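Local coordinates for protein peptidoglycan N-acetylglucosamine deacetylase (PDB 5JMU) that binds zinc through its catalytic domain and probably hydrolyses carbon-nitrogen bonds other than peptide bonds, consistent with removing acetyl groups from peptidoglycan N-acetylglucosamine, at residues A[24-38]-A[48-62]. Sequence-based numbering, arbitrary orientation.
Sequences LTFDDGPGKYTQGLL and ATFFVTNTHPDYQNM. With ZN (zinc ion), chain C.
Phe26 and Phe50 lie side by side on neighbouring parallel strands of a beta-alpha-beta unit in the NodB-type deacetylase domain, strand 21-27 crossing over through helix 34-43 to strand 49-53. The rings are tilted 25° from each other, with centroids 5.4 Å apart, and are displaced so far that little of one lies over the other. Leu37, its CG anti to the backbone N (chi1 172°), reaches back from the helix and sets CD2 over the centre of one Phe26 face and, 3.7 Å from Phe50 CE1, at the edge of the second ring. Leu38 CD2 also packs against Phe50 CZ, while Ala48 CB meets the edge of Phe26. On the other face of the sheet Phe51 turns its edge to Thr25 CB; Asp27 OD1 lies 3.3 Å from Phe51 CB, its carboxylate 79° from the ring plane and salt-bridged to Arg115. Beyond the strands, the loop after Asp28 packs on segment 53-62. Pro30, behind a cis peptide bond, wedges its CB at 3.6 Å against CB of Met62, a selenomethionine in the model, and its CG against Tyr59 O. Tyr59 lays one ring face along the backbone of Gly31 and Lys32, with Lys32 CA 3.8 Å from the ring centroid in a CH-pi contact. Without the Tyr59 ring, as with an alanine in its place, the backbone at Gly31 and Lys32 would probably lose this packing face and be freer to shift. Thr53 fixes the start of this loop twice: its N donates to Gly29 O, and its OG1, also the acceptor of an ST turn from Thr55 N, donates to Asp28 O from above the carbonyl plane. The Asp28 side chain joins His76, His80 and three waters round the zinc ion, its OD1 2.1 Å from the metal.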
ATOM      1  N   LEU A  24       1.395  -6.538   5.693  1.00  8.64           N
ATOM      2  CA  LEU A  24       1.092  -6.898   4.304  1.00 10.33           C
ATOM      3  C   LEU A  24       0.331  -5.731   3.681  1.00 10.65           C
ATOM      4  O   LEU A  24      -0.643  -5.207   4.275  1.00 11.32           O
ATOM      5  CB  LEU A  24       0.221  -8.172   4.227  1.00 11.45           C
ATOM      6  CG  LEU A  24       0.893  -9.457   4.651  1.00  9.68           C
ATOM      7  CD1 LEU A  24      -0.146 -10.599   4.641  1.00 12.26           C
ATOM      8  CD2 LEU A  24       2.025  -9.756   3.698  1.00 12.72           C
ATOM      9  N   THR A  25       0.779  -5.278   2.515  1.00 10.14           N
ATOM     10  CA  THR A  25       0.081  -4.184   1.833  1.00 10.79           C
ATOM     11  C   THR A  25      -0.165  -4.541   0.392  1.00 10.60           C
ATOM     12  O   THR A  25       0.616  -5.260  -0.240  1.00 10.35           O
ATOM     13  CB  THR A  25       0.850  -2.842   1.903  1.00 10.50           C
ATOM     14  OG1 THR A  25       1.995  -2.839   1.008  1.00 11.19           O
ATOM     15  CG2 THR A  25       1.330  -2.595   3.337  1.00 12.10           C
ATOM     16  N   PHE A  26      -1.247  -4.005  -0.159  1.00 10.40           N
ATOM     17  CA  PHE A  26      -1.703  -4.366  -1.508  1.00 12.08           C
ATOM     18  C   PHE A  26      -2.041  -3.110  -2.307  1.00 10.44           C
ATOM     19  O   PHE A  26      -2.945  -2.335  -1.895  1.00 11.48           O
ATOM     20  CB  PHE A  26      -2.940  -5.286  -1.409  1.00 11.01           C
ATOM     21  CG  PHE A  26      -2.638  -6.579  -0.673  1.00  9.40           C
ATOM     22  CD1 PHE A  26      -2.058  -7.657  -1.363  1.00 11.55           C
ATOM     23  CD2 PHE A  26      -2.887  -6.690   0.694  1.00 11.20           C
ATOM     24  CE1 PHE A  26      -1.703  -8.852  -0.697  1.00 12.62           C
ATOM     25  CE2 PHE A  26      -2.554  -7.874   1.390  1.00 13.73           C
ATOM     26  CZ  PHE A  26      -1.951  -8.954   0.685  1.00 12.02           C
ATOM     27  N   ASP A  27      -1.397  -2.974  -3.472  1.00 11.74           N
ATOM     28  CA  ASP A  27      -1.612  -1.816  -4.358  1.00 10.44           C
ATOM     29  C   ASP A  27      -2.452  -2.173  -5.525  1.00 13.62           C
ATOM     30  O   ASP A  27      -2.459  -3.330  -5.976  1.00 13.04           O
ATOM     31  CB  ASP A  27      -0.298  -1.285  -4.990  1.00 10.29           C
ATOM     32  CG  ASP A  27       0.526  -0.427  -4.053  1.00 12.05           C
ATOM     33  OD1 ASP A  27       0.234  -0.358  -2.849  1.00 12.47           O
ATOM     34  OD2 ASP A  27       1.520   0.116  -4.594  1.00 14.66           O
ATOM     35  N   ASP A  28      -3.111  -1.145  -6.040  1.00 10.92           N
ATOM     36  CA  ASP A  28      -3.687  -1.088  -7.400  1.00 10.43           C
ATOM     37  C   ASP A  28      -5.124  -1.601  -7.497  1.00 14.29           C
ATOM     38  O   ASP A  28      -5.768  -1.342  -8.502  1.00 15.95           O
ATOM     39  CB  ASP A  28      -2.833  -1.860  -8.442  1.00 11.62           C
ATOM     40  CG  ASP A  28      -1.616  -1.098  -8.911  1.00 11.76           C
ATOM     41  OD1 ASP A  28      -1.160  -0.148  -8.221  1.00 12.16           O
ATOM     42  OD2 ASP A  28      -1.018  -1.526  -9.902  1.00 14.89           O
ATOM     43  N   GLY A  29      -5.620  -2.308  -6.479  1.00 11.25           N
ATOM     44  CA  GLY A  29      -6.986  -2.783  -6.461  1.00 11.35           C
ATOM     45  C   GLY A  29      -7.954  -1.684  -6.048  1.00 14.98           C
ATOM     46  O   GLY A  29      -7.543  -0.551  -5.861  1.00 14.89           O
ATOM     47  N   PRO A  30      -9.225  -2.026  -5.816  1.00 11.42           N
ATOM     48  CA  PRO A  30      -9.731  -3.398  -5.849  1.00 13.30           C
ATOM     49  C   PRO A  30      -9.933  -3.922  -7.269  1.00 16.05           C
ATOM     50  O   PRO A  30      -9.993  -3.173  -8.224  1.00 14.02           O
ATOM     51  CB  PRO A  30     -11.071  -3.299  -5.103  1.00 12.97           C
ATOM     52  CG  PRO A  30     -11.502  -1.862  -5.326  1.00 13.45           C
ATOM     53  CD  PRO A  30     -10.199  -1.071  -5.237  1.00 12.07           C
ATOM     54  N   GLY A  31     -10.014  -5.237  -7.385  1.00 13.19           N
ATOM     55  CA  GLY A  31     -10.260  -5.886  -8.662  1.00 14.99           C
ATOM     56  C   GLY A  31     -10.882  -7.255  -8.389  1.00 16.68           C
ATOM     57  O   GLY A  31     -11.345  -7.553  -7.280  1.00 15.14           O
ATOM     58  N   LYS A  32     -10.881  -8.107  -9.410  1.00 14.73           N
ATOM     59  CA  LYS A  32     -11.646  -9.357  -9.383  1.00 15.68           C
ATOM     60  C   LYS A  32     -11.123 -10.364  -8.378  1.00 17.67           C
ATOM     61  O   LYS A  32     -11.869 -11.270  -8.020  1.00 21.49           O
ATOM     62  CB  LYS A  32     -11.696  -9.992 -10.788  1.00 21.72           C
ATOM     63  CG  LYS A  32     -10.388 -10.460 -11.296  1.00 28.44           C
ATOM     64  CD  LYS A  32     -10.550 -11.067 -12.701  1.00 37.55           C
ATOM     65  CE  LYS A  32     -11.403 -12.319 -12.684  1.00 43.20           C
ATOM     66  NZ  LYS A  32     -11.433 -12.969 -14.050  1.00 49.25           N
ATOM     67  N   TYR A  33      -9.860 -10.226  -7.942  1.00 15.83           N
ATOM     68  CA  TYR A  33      -9.281 -11.174  -7.000  1.00 15.33           C
ATOM     69  C   TYR A  33      -9.344 -10.716  -5.555  1.00 17.04           C
ATOM     70  O   TYR A  33      -8.949 -11.471  -4.649  1.00 15.15           O
ATOM     71  CB  TYR A  33      -7.804 -11.479  -7.374  1.00 15.77           C
ATOM     72  CG  TYR A  33      -7.694 -11.858  -8.851  1.00 17.63           C
ATOM     73  CD1 TYR A  33      -8.298 -12.999  -9.328  1.00 17.81           C
ATOM     74  CD2 TYR A  33      -7.030 -11.030  -9.768  1.00 18.47           C
ATOM     75  CE1 TYR A  33      -8.242 -13.332 -10.664  1.00 21.95           C
ATOM     76  CE2 TYR A  33      -6.965 -11.352 -11.093  1.00 21.51           C
ATOM     77  CZ  TYR A  33      -7.560 -12.496 -11.533  1.00 23.49           C
ATOM     78  OH  TYR A  33      -7.509 -12.832 -12.863  1.00 29.58           O
ATOM     79  N   THR A  34      -9.793  -9.483  -5.327  1.00 15.16           N
ATOM     80  CA  THR A  34      -9.789  -8.911  -3.993  1.00 13.84           C
ATOM     81  C   THR A  34     -10.702  -9.644  -3.016  1.00 16.04           C
ATOM     82  O   THR A  34     -10.295  -9.855  -1.873  1.00 14.08           O
ATOM     83  CB  THR A  34     -10.150  -7.407  -4.074  1.00 13.14           C
ATOM     84  OG1 THR A  34      -9.169  -6.788  -4.934  1.00 13.90           O
ATOM     85  CG2 THR A  34     -10.133  -6.738  -2.650  1.00 12.04           C
ATOM     86  N   GLN A  35     -11.914 -10.012  -3.433  1.00 13.44           N
ATOM     87  CA  GLN A  35     -12.804 -10.727  -2.534  1.00 15.18           C
ATOM     88  C   GLN A  35     -12.128 -12.015  -1.998  1.00 17.86           C
ATOM     89  O   GLN A  35     -12.169 -12.305  -0.807  1.00 15.83           O
ATOM     90  CB  GLN A  35     -14.121 -11.074  -3.238  1.00 16.80           C
ATOM     91  CG  GLN A  35     -15.069 -11.916  -2.403  1.00 25.92           C
ATOM     92  CD  GLN A  35     -15.537 -11.206  -1.171  1.00 35.34           C
ATOM     93  OE1 GLN A  35     -15.191 -11.587  -0.044  1.00 41.31           O
ATOM     94  NE2 GLN A  35     -16.328 -10.166  -1.361  1.00 34.89           N
ATOM     95  N   GLY A  36     -11.511 -12.778  -2.893  1.00 17.06           N
ATOM     96  CA  GLY A  36     -10.859 -14.015  -2.511  1.00 17.16           C
ATOM     97  C   GLY A  36      -9.730 -13.764  -1.509  1.00 17.59           C
ATOM     98  O   GLY A  36      -9.527 -14.540  -0.580  1.00 17.12           O
ATOM     99  N   LEU A  37      -8.987 -12.670  -1.717  1.00 14.39           N
ATOM    100  CA  LEU A  37      -7.927 -12.252  -0.799  1.00 12.75           C
ATOM    101  C   LEU A  37      -8.541 -11.929   0.572  1.00 15.75           C
ATOM    102  O   LEU A  37      -8.013 -12.338   1.612  1.00 15.47           O
ATOM    103  CB  LEU A  37      -7.187 -11.031  -1.370  1.00 12.61           C
ATOM    104  CG  LEU A  37      -6.178 -10.385  -0.401  1.00 12.69           C
ATOM    105  CD1 LEU A  37      -5.122 -11.401   0.135  1.00 14.84           C
ATOM    106  CD2 LEU A  37      -5.479  -9.219  -1.109  1.00 13.49           C
ATOM    107  N   LEU A  38      -9.649 -11.189   0.588  1.00 14.42           N
ATOM    108  CA  LEU A  38     -10.298 -10.880   1.879  1.00 14.73           C
ATOM    109  C   LEU A  38     -10.706 -12.154   2.641  1.00 14.88           C
ATOM    110  O   LEU A  38     -10.649 -12.209   3.874  1.00 17.11           O
ATOM    111  CB  LEU A  38     -11.519  -9.983   1.665  1.00 14.70           C
ATOM    112  CG  LEU A  38     -11.152  -8.602   1.158  1.00 14.17           C
ATOM    113  CD1 LEU A  38     -12.484  -7.831   0.984  1.00 17.68           C
ATOM    114  CD2 LEU A  38     -10.230  -7.901   2.160  1.00 17.16           C
ATOM    115  N   ALA A  48      -4.770  -6.236   6.914  1.00 11.12           N
ATOM    116  CA  ALA A  48      -3.767  -5.743   5.984  1.00 11.93           C
ATOM    117  C   ALA A  48      -4.096  -4.317   5.611  1.00 13.64           C
ATOM    118  O   ALA A  48      -5.027  -3.706   6.156  1.00 12.06           O
ATOM    119  CB  ALA A  48      -3.714  -6.641   4.716  1.00 11.55           C
ATOM    120  N   THR A  49      -3.345  -3.786   4.650  1.00 10.78           N
ATOM    121  CA  THR A  49      -3.523  -2.412   4.236  1.00  9.70           C
ATOM    122  C   THR A  49      -3.704  -2.405   2.731  1.00 11.02           C
ATOM    123  O   THR A  49      -2.898  -2.992   2.023  1.00 11.83           O
ATOM    124  CB  THR A  49      -2.292  -1.567   4.609  1.00 10.83           C
ATOM    125  OG1 THR A  49      -2.040  -1.655   6.008  1.00 11.15           O
ATOM    126  CG2 THR A  49      -2.518  -0.110   4.234  1.00 11.25           C
ATOM    127  N   PHE A  50      -4.743  -1.714   2.254  1.00 11.69           N
ATOM    128  CA  PHE A  50      -5.016  -1.615   0.814  1.00  8.52           C
ATOM    129  C   PHE A  50      -4.799  -0.209   0.330  1.00 11.27           C
ATOM    130  O   PHE A  50      -5.442   0.723   0.834  1.00 11.72           O
ATOM    131  CB  PHE A  50      -6.453  -2.064   0.529  1.00  9.04           C
ATOM    132  CG  PHE A  50      -6.636  -3.531   0.773  1.00 10.25           C
ATOM    133  CD1 PHE A  50      -6.396  -4.469  -0.232  1.00 10.21           C
ATOM    134  CD2 PHE A  50      -6.975  -3.981   2.054  1.00 11.95           C
ATOM    135  CE1 PHE A  50      -6.566  -5.860   0.018  1.00 13.88           C
ATOM    136  CE2 PHE A  50      -7.111  -5.360   2.317  1.00 10.93           C
ATOM    137  CZ  PHE A  50      -6.895  -6.303   1.282  1.00 13.00           C
ATOM    138  N   PHE A  51      -3.901  -0.061  -0.640  1.00  9.43           N
ATOM    139  CA  PHE A  51      -3.661   1.247  -1.270  1.00 10.77           C
ATOM    140  C   PHE A  51      -4.426   1.237  -2.586  1.00 12.75           C
ATOM    141  O   PHE A  51      -3.981   0.622  -3.565  1.00 11.83           O
ATOM    142  CB  PHE A  51      -2.153   1.478  -1.454  1.00  8.66           C
ATOM    143  CG  PHE A  51      -1.434   1.666  -0.150  1.00 10.49           C
ATOM    144  CD1 PHE A  51      -1.424   2.915   0.451  1.00 12.12           C
ATOM    145  CD2 PHE A  51      -0.794   0.614   0.465  1.00 13.31           C
ATOM    146  CE1 PHE A  51      -0.737   3.134   1.651  1.00 11.70           C
ATOM    147  CE2 PHE A  51      -0.110   0.806   1.681  1.00 12.25           C
ATOM    148  CZ  PHE A  51      -0.069   2.083   2.274  1.00  9.63           C
ATOM    149  N   VAL A  52      -5.587   1.909  -2.596  1.00  9.81           N
ATOM    150  CA  VAL A  52      -6.585   1.652  -3.641  1.00 11.26           C
ATOM    151  C   VAL A  52      -6.611   2.662  -4.799  1.00 11.43           C
ATOM    152  O   VAL A  52      -6.059   3.782  -4.710  1.00 10.32           O
ATOM    153  CB  VAL A  52      -8.009   1.544  -3.001  1.00 10.83           C
ATOM    154  CG1 VAL A  52      -8.039   0.352  -2.009  1.00 12.58           C
ATOM    155  CG2 VAL A  52      -8.404   2.826  -2.294  1.00 10.55           C
ATOM    156  N   THR A  53      -7.238   2.228  -5.903  1.00 10.33           N
ATOM    157  CA  THR A  53      -7.364   3.022  -7.101  1.00 11.32           C
ATOM    158  C   THR A  53      -8.800   2.917  -7.559  1.00 11.09           C
ATOM    159  O   THR A  53      -9.556   2.088  -7.025  1.00 14.15           O
ATOM    160  CB  THR A  53      -6.504   2.497  -8.280  1.00 13.96           C
ATOM    161  OG1 THR A  53      -7.062   1.261  -8.755  1.00 12.38           O
ATOM    162  CG2 THR A  53      -5.052   2.329  -7.896  1.00 13.91           C
ATOM    163  N   ASN A  54      -9.144   3.680  -8.588  1.00 12.15           N
ATOM    164  CA  ASN A  54     -10.423   3.491  -9.239  1.00 13.00           C
ATOM    165  C   ASN A  54     -10.254   2.937 -10.655  1.00 18.67           C
ATOM    166  O   ASN A  54     -11.047   3.232 -11.566  1.00 17.71           O
ATOM    167  CB  ASN A  54     -11.197   4.800  -9.256  1.00 13.38           C
ATOM    168  CG  ASN A  54     -12.679   4.569  -9.443  1.00 19.26           C
ATOM    169  OD1 ASN A  54     -13.245   3.611  -8.892  1.00 20.70           O
ATOM    170  ND2 ASN A  54     -13.295   5.411 -10.210  1.00 18.94           N
ATOM    171  N   THR A  55      -9.206   2.120 -10.827  1.00 14.91           N
ATOM    172  CA  THR A  55      -8.926   1.544 -12.147  1.00 14.86           C
ATOM    173  C   THR A  55      -9.994   0.537 -12.597  1.00 19.52           C
ATOM    174  O   THR A  55     -10.251   0.360 -13.796  1.00 20.18           O
ATOM    175  CB  THR A  55      -7.552   0.856 -12.124  1.00 15.09           C
ATOM    176  OG1 THR A  55      -6.550   1.861 -11.940  1.00 22.55           O
ATOM    177  CG2 THR A  55      -7.276   0.166 -13.457  1.00 24.58           C
ATOM    178  N   HIS A  56     -10.613  -0.120 -11.622  1.00 19.62           N
ATOM    179  CA  HIS A  56     -11.595  -1.177 -11.899  1.00 17.63           C
ATOM    180  C   HIS A  56     -12.867  -0.852 -11.164  1.00 16.61           C
ATOM    181  O   HIS A  56     -13.153  -1.491 -10.146  1.00 21.06           O
ATOM    182  CB  HIS A  56     -11.052  -2.536 -11.469  1.00 17.93           C
ATOM    183  CG  HIS A  56      -9.794  -2.922 -12.180  1.00 25.93           C
ATOM    184  ND1 HIS A  56      -8.555  -2.875 -11.578  1.00 29.24           N
ATOM    185  CD2 HIS A  56      -9.579  -3.300 -13.464  1.00 29.27           C
ATOM    186  CE1 HIS A  56      -7.631  -3.234 -12.454  1.00 27.31           C
ATOM    187  NE2 HIS A  56      -8.228  -3.505 -13.602  1.00 33.17           N
ATOM    188  N   PRO A  57     -13.621   0.143 -11.656  1.00 22.27           N
ATOM    189  CA  PRO A  57     -14.779   0.598 -10.867  1.00 22.25           C
ATOM    190  C   PRO A  57     -15.876  -0.475 -10.757  1.00 20.67           C
ATOM    191  O   PRO A  57     -16.734  -0.275  -9.911  1.00 20.77           O
ATOM    192  CB  PRO A  57     -15.256   1.848 -11.612  1.00 23.83           C
ATOM    193  CG  PRO A  57     -14.698   1.710 -12.973  1.00 28.91           C
ATOM    194  CD  PRO A  57     -13.407   0.978 -12.846  1.00 25.32           C
ATOM    195  N   ASP A  58     -15.787  -1.610 -11.474  1.00 19.76           N
ATOM    196  CA  ASP A  58     -16.746  -2.709 -11.288  1.00 19.12           C
ATOM    197  C   ASP A  58     -16.542  -3.414  -9.936  1.00 16.58           C
ATOM    198  O   ASP A  58     -17.338  -4.283  -9.568  1.00 19.35           O
ATOM    199  CB  ASP A  58     -16.648  -3.773 -12.395  1.00 24.67           C
ATOM    200  CG  ASP A  58     -17.179  -3.302 -13.730  1.00 40.52           C
ATOM    201  OD1 ASP A  58     -17.910  -2.289 -13.789  1.00 44.80           O
ATOM    202  OD2 ASP A  58     -16.869  -3.985 -14.731  1.00 50.71           O
ATOM    203  N   TYR A  59     -15.474  -3.064  -9.220  1.00 19.61           N
ATOM    204  CA  TYR A  59     -15.184  -3.677  -7.905  1.00 16.04           C
ATOM    205  C   TYR A  59     -15.106  -2.621  -6.818  1.00 15.87           C
ATOM    206  O   TYR A  59     -14.554  -2.858  -5.725  1.00 16.27           O
ATOM    207  CB  TYR A  59     -13.872  -4.500  -7.989  1.00 14.58           C
ATOM    208  CG  TYR A  59     -14.105  -5.662  -8.894  1.00 17.06           C
ATOM    209  CD1 TYR A  59     -14.715  -6.807  -8.421  1.00 15.57           C
ATOM    210  CD2 TYR A  59     -13.784  -5.595 -10.240  1.00 18.17           C
ATOM    211  CE1 TYR A  59     -14.974  -7.866  -9.260  1.00 20.45           C
ATOM    212  CE2 TYR A  59     -14.039  -6.654 -11.076  1.00 21.58           C
ATOM    213  CZ  TYR A  59     -14.621  -7.782 -10.582  1.00 26.17           C
ATOM    214  OH  TYR A  59     -14.911  -8.836 -11.415  1.00 30.46           O
ATOM    215  N   GLN A  60     -15.663  -1.442  -7.080  1.00 14.76           N
ATOM    216  CA  GLN A  60     -15.493  -0.327  -6.134  1.00 13.62           C
ATOM    217  C   GLN A  60     -16.080  -0.612  -4.729  1.00 14.91           C
ATOM    218  O   GLN A  60     -15.540  -0.134  -3.712  1.00 13.78           O
ATOM    219  CB  GLN A  60     -16.101   0.936  -6.717  1.00 20.83           C
ATOM    220  CG  GLN A  60     -15.538   2.215  -6.149  1.00 24.48           C
ATOM    221  CD  GLN A  60     -16.335   3.428  -6.606  1.00 28.50           C
ATOM    222  OE1 GLN A  60     -17.369   3.743  -6.030  1.00 32.52           O
ATOM    223  NE2 GLN A  60     -15.876   4.092  -7.665  1.00 19.76           N
ATOM    224  N   ASN A  61     -17.156  -1.405  -4.677  1.00 15.48           N
ATOM    225  CA  ASN A  61     -17.736  -1.762  -3.385  1.00 14.83           C
ATOM    226  C   ASN A  61     -16.815  -2.605  -2.518  1.00 14.52           C
ATOM    227  O   ASN A  61     -17.049  -2.716  -1.308  1.00 15.37           O
ATOM    228  CB  ASN A  61     -19.042  -2.505  -3.593  1.00 15.45           C
ATOM    229  CG  ASN A  61     -18.832  -3.801  -4.357  1.00 20.38           C
ATOM    230  OD1 ASN A  61     -18.157  -3.809  -5.397  1.00 20.64           O
ATOM    231  ND2 ASN A  61     -19.390  -4.922  -3.840  1.00 21.17           N
HETATM  232  N   MSE A  62     -15.744  -3.169  -3.103  1.00 12.51           N
HETATM  233  CA  MSE A  62     -14.765  -3.875  -2.256  1.00 12.30           C
HETATM  234  C   MSE A  62     -14.035  -2.959  -1.310  1.00 14.68           C
HETATM  235  O   MSE A  62     -13.506  -3.423  -0.294  1.00 14.79           O
HETATM  236  CB  MSE A  62     -13.744  -4.633  -3.088  1.00 15.66           C
HETATM  237  CG  MSE A  62     -14.287  -5.844  -3.810  1.00 18.70           C
HETATM  238 SE   MSE A  62     -15.043  -7.204  -2.607  0.71 27.06          SE
HETATM  239  CE  MSE A  62     -16.833  -6.629  -2.559  1.00 31.49           C
TER
HETATM  240 ZN    ZN C 502       0.530   1.109  -8.405  0.80 13.50          ZN
HETATM  241  O   HOH W   1      -0.603  -3.888   6.678  1.00 11.53           O
HETATM  242  O   HOH W   2       1.665  -0.080  -7.167  1.00 11.73           O
HETATM  243  O   HOH W   3      -4.678   0.186 -10.752  1.00 24.09           O
HETATM  244  O   HOH W   4       1.277  -0.151  -9.928  1.00 12.36           O
HETATM  245  O   HOH W   5     -10.076  -0.342  -8.750  1.00 17.51           O
HETATM  246  O   HOH W   6       2.325   2.298  -8.690  1.00 12.78           O